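Local coordinates for protein PEPTIDE N-myristoyltransferase (Saccharomyces cerevisiae, PDB 1IIC) that transfers the fourteen-carbon myristoyl group from myristoyl-CoA to the N-terminal glycine of target proteins and peptides, at residues T337-Y349 / Q369-G381. Sequence-based numbering, arbitrary orientation.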
ATOM      1  N   THR A 337     -20.717  14.000   7.274  1.00 21.98           N
ATOM      2  CA  THR A 337     -20.642  12.599   6.883  1.00 22.45           C
ATOM      3  C   THR A 337     -21.541  12.304   5.669  1.00 22.08           C
ATOM      4  O   THR A 337     -21.104  11.680   4.706  1.00 22.45           O
ATOM      5  CB  THR A 337     -21.040  11.690   8.070  1.00 22.34           C
ATOM      6  OG1 THR A 337     -20.183  11.971   9.183  1.00 22.66           O
ATOM      7  CG2 THR A 337     -20.910  10.221   7.698  1.00 22.47           C
ATOM      8  N   LYS A 338     -22.787  12.765   5.703  1.00 23.03           N
ATOM      9  CA  LYS A 338     -23.705  12.523   4.593  1.00 21.87           C
ATOM     10  C   LYS A 338     -23.199  13.146   3.288  1.00 21.89           C
ATOM     11  O   LYS A 338     -23.231  12.512   2.232  1.00 21.78           O
ATOM     12  CB  LYS A 338     -25.094  13.076   4.901  1.00 23.05           C
ATOM     13  CG  LYS A 338     -26.117  12.683   3.857  1.00 23.58           C
ATOM     14  CD  LYS A 338     -27.408  13.461   3.992  1.00 28.57           C
ATOM     15  CE  LYS A 338     -28.370  13.091   2.860  1.00 28.34           C
ATOM     16  NZ  LYS A 338     -29.557  13.968   2.866  1.00 29.43           N
ATOM     17  N   ALA A 339     -22.742  14.391   3.359  1.00 18.85           N
ATOM     18  CA  ALA A 339     -22.229  15.053   2.173  1.00 20.32           C
ATOM     19  C   ALA A 339     -21.007  14.311   1.611  1.00 19.82           C
ATOM     20  O   ALA A 339     -20.902  14.126   0.401  1.00 21.12           O
ATOM     21  CB  ALA A 339     -21.873  16.494   2.497  1.00 19.83           C
ATOM     22  N   LEU A 340     -20.093  13.891   2.489  1.00 19.83           N
ATOM     23  CA  LEU A 340     -18.878  13.169   2.091  1.00 20.01           C
ATOM     24  C   LEU A 340     -19.201  11.795   1.497  1.00 20.28           C
ATOM     25  O   LEU A 340     -18.630  11.397   0.480  1.00 21.26           O
ATOM     26  CB  LEU A 340     -17.949  12.971   3.294  1.00 19.15           C
ATOM     27  CG  LEU A 340     -16.415  12.846   3.129  1.00 21.73           C
ATOM     28  CD1 LEU A 340     -15.914  11.725   4.020  1.00 16.70           C
ATOM     29  CD2 LEU A 340     -16.001  12.602   1.686  1.00 20.13           C
ATOM     30  N   LYS A 341     -20.120  11.076   2.134  1.00 19.88           N
ATOM     31  CA  LYS A 341     -20.497   9.752   1.664  1.00 20.62           C
ATOM     32  C   LYS A 341     -21.079   9.776   0.252  1.00 20.04           C
ATOM     33  O   LYS A 341     -20.760   8.924  -0.575  1.00 19.50           O
ATOM     34  CB  LYS A 341     -21.509   9.104   2.609  1.00 19.43           C
ATOM     35  CG  LYS A 341     -21.921   7.757   2.088  1.00 20.05           C
ATOM     36  CD  LYS A 341     -23.003   7.091   2.883  1.00 23.45           C
ATOM     37  CE  LYS A 341     -23.224   5.692   2.329  1.00 23.13           C
ATOM     38  NZ  LYS A 341     -24.533   5.121   2.736  1.00 27.87           N
ATOM     39  N   THR A 342     -21.941  10.750  -0.020  1.00 20.37           N
ATOM     40  CA  THR A 342     -22.548  10.868  -1.337  1.00 20.00           C
ATOM     41  C   THR A 342     -21.497  11.155  -2.407  1.00 18.91           C
ATOM     42  O   THR A 342     -21.577  10.628  -3.512  1.00 19.38           O
ATOM     43  CB  THR A 342     -23.616  11.981  -1.370  1.00 20.44           C
ATOM     44  OG1 THR A 342     -24.670  11.648  -0.466  1.00 20.84           O
ATOM     45  CG2 THR A 342     -24.215  12.119  -2.784  1.00 20.91           C
ATOM     46  N   ARG A 343     -20.506  11.980  -2.080  1.00 19.32           N
ATOM     47  CA  ARG A 343     -19.472  12.311  -3.055  1.00 19.03           C
ATOM     48  C   ARG A 343     -18.514  11.139  -3.299  1.00 18.53           C
ATOM     49  O   ARG A 343     -18.180  10.822  -4.439  1.00 17.93           O
ATOM     50  CB  ARG A 343     -18.694  13.545  -2.597  1.00 19.55           C
ATOM     51  CG  ARG A 343     -17.808  14.148  -3.664  1.00 20.76           C
ATOM     52  CD  ARG A 343     -18.605  14.401  -4.942  1.00 22.35           C
ATOM     53  NE  ARG A 343     -17.873  15.213  -5.902  1.00 22.77           N
ATOM     54  CZ  ARG A 343     -18.350  15.580  -7.086  1.00 24.75           C
ATOM     55  NH1 ARG A 343     -19.571  15.200  -7.463  1.00 22.72           N
ATOM     56  NH2 ARG A 343     -17.618  16.357  -7.878  1.00 22.67           N
ATOM     57  N   LEU A 344     -18.084  10.492  -2.222  1.00 19.09           N
ATOM     58  CA  LEU A 344     -17.170   9.360  -2.334  1.00 17.91           C
ATOM     59  C   LEU A 344     -17.822   8.214  -3.091  1.00 17.62           C
ATOM     60  O   LEU A 344     -17.189   7.578  -3.928  1.00 16.74           O
ATOM     61  CB  LEU A 344     -16.714   8.889  -0.946  1.00 16.71           C
ATOM     62  CG  LEU A 344     -15.856   9.884  -0.148  1.00 18.81           C
ATOM     63  CD1 LEU A 344     -15.343   9.206   1.114  1.00 18.71           C
ATOM     64  CD2 LEU A 344     -14.675  10.382  -0.995  1.00 18.99           C
ATOM     65  N   CYS A 345     -19.085   7.941  -2.796  1.00 18.61           N
ATOM     66  CA  CYS A 345     -19.781   6.880  -3.511  1.00 20.25           C
ATOM     67  C   CYS A 345     -19.793   7.208  -5.005  1.00 20.03           C
ATOM     68  O   CYS A 345     -19.710   6.308  -5.836  1.00 21.60           O
ATOM     69  CB  CYS A 345     -21.219   6.726  -2.994  1.00 19.23           C
ATOM     70  SG  CYS A 345     -21.337   5.862  -1.420  1.00 21.33           S
ATOM     71  N   GLU A 346     -19.890   8.496  -5.341  1.00 20.46           N
ATOM     72  CA  GLU A 346     -19.899   8.926  -6.746  1.00 20.58           C
ATOM     73  C   GLU A 346     -18.519   8.762  -7.372  1.00 18.69           C
ATOM     74  O   GLU A 346     -18.366   8.120  -8.407  1.00 18.10           O
ATOM     75  CB  GLU A 346     -20.316  10.400  -6.867  1.00 22.44           C
ATOM     76  CG  GLU A 346     -21.758  10.707  -6.486  1.00 27.54           C
ATOM     77  CD  GLU A 346     -22.067  12.210  -6.468  1.00 31.15           C
ATOM     78  OE1 GLU A 346     -23.255  12.563  -6.298  1.00 33.01           O
ATOM     79  OE2 GLU A 346     -21.132  13.037  -6.616  1.00 31.98           O
ATOM     80  N   LEU A 347     -17.518   9.367  -6.745  1.00 17.84           N
ATOM     81  CA  LEU A 347     -16.149   9.294  -7.243  1.00 16.80           C
ATOM     82  C   LEU A 347     -15.605   7.864  -7.344  1.00 17.42           C
ATOM     83  O   LEU A 347     -15.019   7.477  -8.362  1.00 16.31           O
ATOM     84  CB  LEU A 347     -15.219  10.109  -6.339  1.00 15.13           C
ATOM     85  CG  LEU A 347     -15.380  11.627  -6.288  1.00 14.29           C
ATOM     86  CD1 LEU A 347     -14.274  12.208  -5.435  1.00 14.71           C
ATOM     87  CD2 LEU A 347     -15.316  12.223  -7.686  1.00 14.88           C
ATOM     88  N   ILE A 348     -15.798   7.072  -6.294  1.00 17.59           N
ATOM     89  CA  ILE A 348     -15.267   5.719  -6.307  1.00 17.81           C
ATOM     90  C   ILE A 348     -16.035   4.789  -7.247  1.00 18.71           C
ATOM     91  O   ILE A 348     -15.503   3.775  -7.693  1.00 19.24           O
ATOM     92  CB  ILE A 348     -15.190   5.158  -4.867  1.00 17.50           C
ATOM     93  CG1 ILE A 348     -14.328   6.103  -4.017  1.00 16.56           C
ATOM     94  CG2 ILE A 348     -14.553   3.756  -4.861  1.00 16.34           C
ATOM     95  CD1 ILE A 348     -12.940   6.391  -4.604  1.00 15.25           C
ATOM     96  N   TYR A 349     -17.278   5.140  -7.562  1.00 19.00           N
ATOM     97  CA  TYR A 349     -18.072   4.339  -8.493  1.00 19.60           C
ATOM     98  C   TYR A 349     -17.455   4.549  -9.884  1.00 18.28           C
ATOM     99  O   TYR A 349     -17.360   3.628 -10.686  1.00 18.41           O
ATOM    100  CB  TYR A 349     -19.526   4.805  -8.492  1.00 21.06           C
ATOM    101  CG  TYR A 349     -20.452   3.958  -9.340  1.00 22.04           C
ATOM    102  CD1 TYR A 349     -20.724   2.638  -8.997  1.00 24.06           C
ATOM    103  CD2 TYR A 349     -21.105   4.498 -10.448  1.00 23.94           C
ATOM    104  CE1 TYR A 349     -21.640   1.867  -9.732  1.00 24.75           C
ATOM    105  CE2 TYR A 349     -22.027   3.739 -11.194  1.00 25.29           C
ATOM    106  CZ  TYR A 349     -22.286   2.427 -10.825  1.00 25.47           C
ATOM    107  OH  TYR A 349     -23.203   1.674 -11.526  1.00 27.86           O
ATOM    108  N   GLN A 369      -8.685   5.148   5.752  1.00 16.05           N
ATOM    109  CA  GLN A 369      -9.218   6.438   5.313  1.00 16.58           C
ATOM    110  C   GLN A 369     -10.723   6.529   5.585  1.00 16.94           C
ATOM    111  O   GLN A 369     -11.194   6.048   6.619  1.00 15.48           O
ATOM    112  CB  GLN A 369      -8.932   6.617   3.815  1.00 16.86           C
ATOM    113  CG  GLN A 369      -7.439   6.642   3.461  1.00 15.41           C
ATOM    114  CD  GLN A 369      -7.132   5.902   2.172  1.00 16.38           C
ATOM    115  OE1 GLN A 369      -7.324   4.687   2.076  1.00 17.09           O
ATOM    116  NE2 GLN A 369      -6.663   6.629   1.170  1.00 17.01           N
ATOM    117  N   ASP A 370     -11.473   7.143   4.668  1.00 15.49           N
ATOM    118  CA  ASP A 370     -12.930   7.254   4.830  1.00 16.25           C
ATOM    119  C   ASP A 370     -13.641   6.184   3.998  1.00 16.65           C
ATOM    120  O   ASP A 370     -14.834   6.284   3.722  1.00 15.54           O
ATOM    121  CB  ASP A 370     -13.412   8.651   4.406  1.00 16.58           C
ATOM    122  CG  ASP A 370     -13.245   9.687   5.510  1.00 18.60           C
ATOM    123  OD1 ASP A 370     -12.799  10.820   5.220  1.00 18.27           O
ATOM    124  OD2 ASP A 370     -13.569   9.368   6.676  1.00 18.49           O
ATOM    125  N   ASN A 371     -12.899   5.145   3.627  1.00 16.60           N
ATOM    126  CA  ASN A 371     -13.419   4.064   2.791  1.00 17.60           C
ATOM    127  C   ASN A 371     -14.727   3.373   3.214  1.00 17.74           C
ATOM    128  O   ASN A 371     -15.544   3.022   2.352  1.00 17.57           O
ATOM    129  CB  ASN A 371     -12.314   3.007   2.578  1.00 17.78           C
ATOM    130  CG  ASN A 371     -11.140   3.541   1.762  1.00 18.09           C
ATOM    131  OD1 ASN A 371     -10.276   2.780   1.320  1.00 20.04           O
ATOM    132  ND2 ASN A 371     -11.100   4.850   1.568  1.00 15.00           N
ATOM    133  N   THR A 372     -14.940   3.167   4.512  1.00 18.31           N
ATOM    134  CA  THR A 372     -16.166   2.495   4.961  1.00 17.48           C
ATOM    135  C   THR A 372     -17.459   3.231   4.604  1.00 18.66           C
ATOM    136  O   THR A 372     -18.551   2.663   4.720  1.00 18.60           O
ATOM    137  CB  THR A 372     -16.163   2.224   6.489  1.00 18.31           C
ATOM    138  OG1 THR A 372     -16.089   3.468   7.200  1.00 18.50           O
ATOM    139  CG2 THR A 372     -14.982   1.326   6.870  1.00 18.33           C
ATOM    140  N   LEU A 373     -17.352   4.491   4.186  1.00 16.12           N
ATOM    141  CA  LEU A 373     -18.549   5.233   3.802  1.00 17.58           C
ATOM    142  C   LEU A 373     -19.073   4.715   2.470  1.00 18.05           C
ATOM    143  O   LEU A 373     -20.272   4.820   2.195  1.00 18.17           O
ATOM    144  CB  LEU A 373     -18.269   6.742   3.680  1.00 16.07           C
ATOM    145  CG  LEU A 373     -17.962   7.468   5.001  1.00 14.96           C
ATOM    146  CD1 LEU A 373     -17.620   8.927   4.754  1.00 15.03           C
ATOM    147  CD2 LEU A 373     -19.143   7.343   5.920  1.00 12.90           C
ATOM    148  N   PHE A 374     -18.182   4.153   1.649  1.00 17.44           N
ATOM    149  CA  PHE A 374     -18.574   3.633   0.338  1.00 18.16           C
ATOM    150  C   PHE A 374     -18.377   2.134   0.091  1.00 17.27           C
ATOM    151  O   PHE A 374     -19.049   1.556  -0.754  1.00 18.60           O
ATOM    152  CB  PHE A 374     -17.858   4.415  -0.773  1.00 19.03           C
ATOM    153  CG  PHE A 374     -16.354   4.282  -0.753  1.00 19.06           C
ATOM    154  CD1 PHE A 374     -15.734   3.118  -1.194  1.00 18.08           C
ATOM    155  CD2 PHE A 374     -15.557   5.341  -0.321  1.00 19.29           C
ATOM    156  CE1 PHE A 374     -14.351   3.009  -1.210  1.00 17.91           C
ATOM    157  CE2 PHE A 374     -14.167   5.244  -0.333  1.00 19.41           C
ATOM    158  CZ  PHE A 374     -13.561   4.072  -0.781  1.00 18.06           C
ATOM    159  N   LEU A 375     -17.466   1.509   0.825  1.00 17.54           N
ATOM    160  CA  LEU A 375     -17.172   0.094   0.631  1.00 17.74           C
ATOM    161  C   LEU A 375     -18.374  -0.829   0.379  1.00 18.12           C
ATOM    162  O   LEU A 375     -18.458  -1.447  -0.682  1.00 16.38           O
ATOM    163  CB  LEU A 375     -16.325  -0.418   1.805  1.00 16.63           C
ATOM    164  CG  LEU A 375     -14.818  -0.713   1.612  1.00 17.06           C
ATOM    165  CD1 LEU A 375     -14.239   0.007   0.416  1.00 13.15           C
ATOM    166  CD2 LEU A 375     -14.059  -0.342   2.901  1.00 13.50           C
ATOM    167  N   ASP A 376     -19.302  -0.926   1.328  1.00 19.46           N
ATOM    168  CA  ASP A 376     -20.465  -1.809   1.151  1.00 22.36           C
ATOM    169  C   ASP A 376     -21.423  -1.398   0.028  1.00 22.19           C
ATOM    170  O   ASP A 376     -21.883  -2.238  -0.750  1.00 20.76           O
ATOM    171  CB  ASP A 376     -21.267  -1.922   2.452  1.00 24.43           C
ATOM    172  CG  ASP A 376     -20.487  -2.601   3.564  1.00 28.63           C
ATOM    173  OD1 ASP A 376     -19.882  -3.671   3.312  1.00 26.28           O
ATOM    174  OD2 ASP A 376     -20.492  -2.058   4.693  1.00 31.31           O
ATOM    175  N   ASP A 377     -21.729  -0.110  -0.053  1.00 22.67           N
ATOM    176  CA  ASP A 377     -22.636   0.372  -1.079  1.00 23.68           C
ATOM    177  C   ASP A 377     -22.114   0.136  -2.490  1.00 23.16           C
ATOM    178  O   ASP A 377     -22.896  -0.061  -3.421  1.00 22.02           O
ATOM    179  CB  ASP A 377     -22.914   1.858  -0.877  1.00 26.00           C
ATOM    180  CG  ASP A 377     -23.627   2.135   0.427  1.00 30.29           C
ATOM    181  OD1 ASP A 377     -24.277   1.207   0.957  1.00 31.25           O
ATOM    182  OD2 ASP A 377     -23.551   3.281   0.924  1.00 32.77           O
ATOM    183  N   LEU A 378     -20.795   0.142  -2.645  1.00 21.80           N
ATOM    184  CA  LEU A 378     -20.197  -0.047  -3.957  1.00 21.74           C
ATOM    185  C   LEU A 378     -19.799  -1.494  -4.203  1.00 21.16           C
ATOM    186  O   LEU A 378     -19.079  -1.808  -5.149  1.00 20.50           O
ATOM    187  CB  LEU A 378     -19.004   0.899  -4.124  1.00 22.13           C
ATOM    188  CG  LEU A 378     -19.434   2.369  -4.141  1.00 23.76           C
ATOM    189  CD1 LEU A 378     -18.224   3.271  -4.397  1.00 22.68           C
ATOM    190  CD2 LEU A 378     -20.486   2.571  -5.241  1.00 22.37           C
ATOM    191  N   LYS A 379     -20.274  -2.370  -3.326  1.00 21.83           N
ATOM    192  CA  LYS A 379     -20.049  -3.805  -3.450  1.00 22.40           C
ATOM    193  C   LYS A 379     -18.631  -4.336  -3.284  1.00 22.25           C
ATOM    194  O   LYS A 379     -18.260  -5.322  -3.922  1.00 22.01           O
ATOM    195  CB  LYS A 379     -20.644  -4.284  -4.783  1.00 23.15           C
ATOM    196  CG  LYS A 379     -22.098  -3.843  -4.941  1.00 24.44           C
ATOM    197  CD  LYS A 379     -22.696  -4.193  -6.298  1.00 27.70           C
ATOM    198  CE  LYS A 379     -24.126  -3.655  -6.381  1.00 28.28           C
ATOM    199  NZ  LYS A 379     -24.691  -3.743  -7.744  1.00 31.50           N
ATOM    200  N   PHE A 380     -17.830  -3.682  -2.450  1.00 20.80           N
ATOM    201  CA  PHE A 380     -16.493  -4.192  -2.184  1.00 20.59           C
ATOM    202  C   PHE A 380     -16.784  -5.269  -1.153  1.00 20.91           C
ATOM    203  O   PHE A 380     -17.152  -4.963  -0.024  1.00 20.82           O
ATOM    204  CB  PHE A 380     -15.579  -3.129  -1.564  1.00 17.82           C
ATOM    205  CG  PHE A 380     -15.080  -2.114  -2.539  1.00 17.63           C
ATOM    206  CD1 PHE A 380     -15.920  -1.118  -3.023  1.00 17.55           C
ATOM    207  CD2 PHE A 380     -13.773  -2.173  -3.004  1.00 17.71           C
ATOM    208  CE1 PHE A 380     -15.461  -0.190  -3.964  1.00 20.02           C
ATOM    209  CE2 PHE A 380     -13.304  -1.256  -3.939  1.00 18.12           C
ATOM    210  CZ  PHE A 380     -14.145  -0.262  -4.422  1.00 18.52           C
ATOM    211  N   GLY A 381     -16.648  -6.528  -1.552  1.00 22.29           N
ATOM    212  CA  GLY A 381     -16.926  -7.623  -0.641  1.00 22.25           C
ATOM    213  C   GLY A 381     -15.842  -7.860   0.389  1.00 22.74           C
ATOM    214  O   GLY A 381     -14.666  -7.609   0.133  1.00 21.40           O
TER
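Ile348 lies over one face of the Phe374 ring, its CG1 3.8 Å from the ring centroid and 12° off the normal. Its CG2 lies over the same face, nearest CE1. Phe374 carries its CG between the backbone N and the carbonyl carbon (chi1 63°), which lays the ring under Ile348. Leu344 CB approaches the ring obliquely at CD2, 3.8 Å away. Leu378, from the loop, packs on the helix against Ile348 and Tyr349. Its CD1 meets Ile348 CB at 3.6 Å, and its CD2 meets Tyr349 CD1. Further back, Leu373 takes CD2 to Thr337 CG2 and presses CD1 tightly on Leu340 CD1, 3.4 Å apart. Cys345 SG sits against Phe374 CB at 3.8 Å.

These residues join helix 334-357 to the long connection between strands 362-366 and 381-392, in the C-terminal half of a fold related to the acetyltransferases. The bound myristoyl-CoA lies away from this contact.

Lys341 lies at the outer side of the contact. Its extended chain runs past Leu373 O and brings NZ to Asp377 OD2 in a weak hydrogen bond that is part of a salt bridge; the place of OD2 is doubtful. With an alanine here the Asp377 carboxylate is likely to lose this cationic mate, and Leu373 CB some of its cover.

The opposite face of the Phe374 ring rests on Asn371 O, 3.3 Å above the plane. That oxygen accepts the backbone N-H groups of Phe374 and Leu375. A type I turn from Asp376 to Lys379 presents Leu378 to the helix. Asp370 touches Leu340 CD1 through OD1, at 3.5 Å, while its OD2 forms salt bridges with Arg414 and Arg331. The Phe374 side chain also touches Leu317 of strand 311-322.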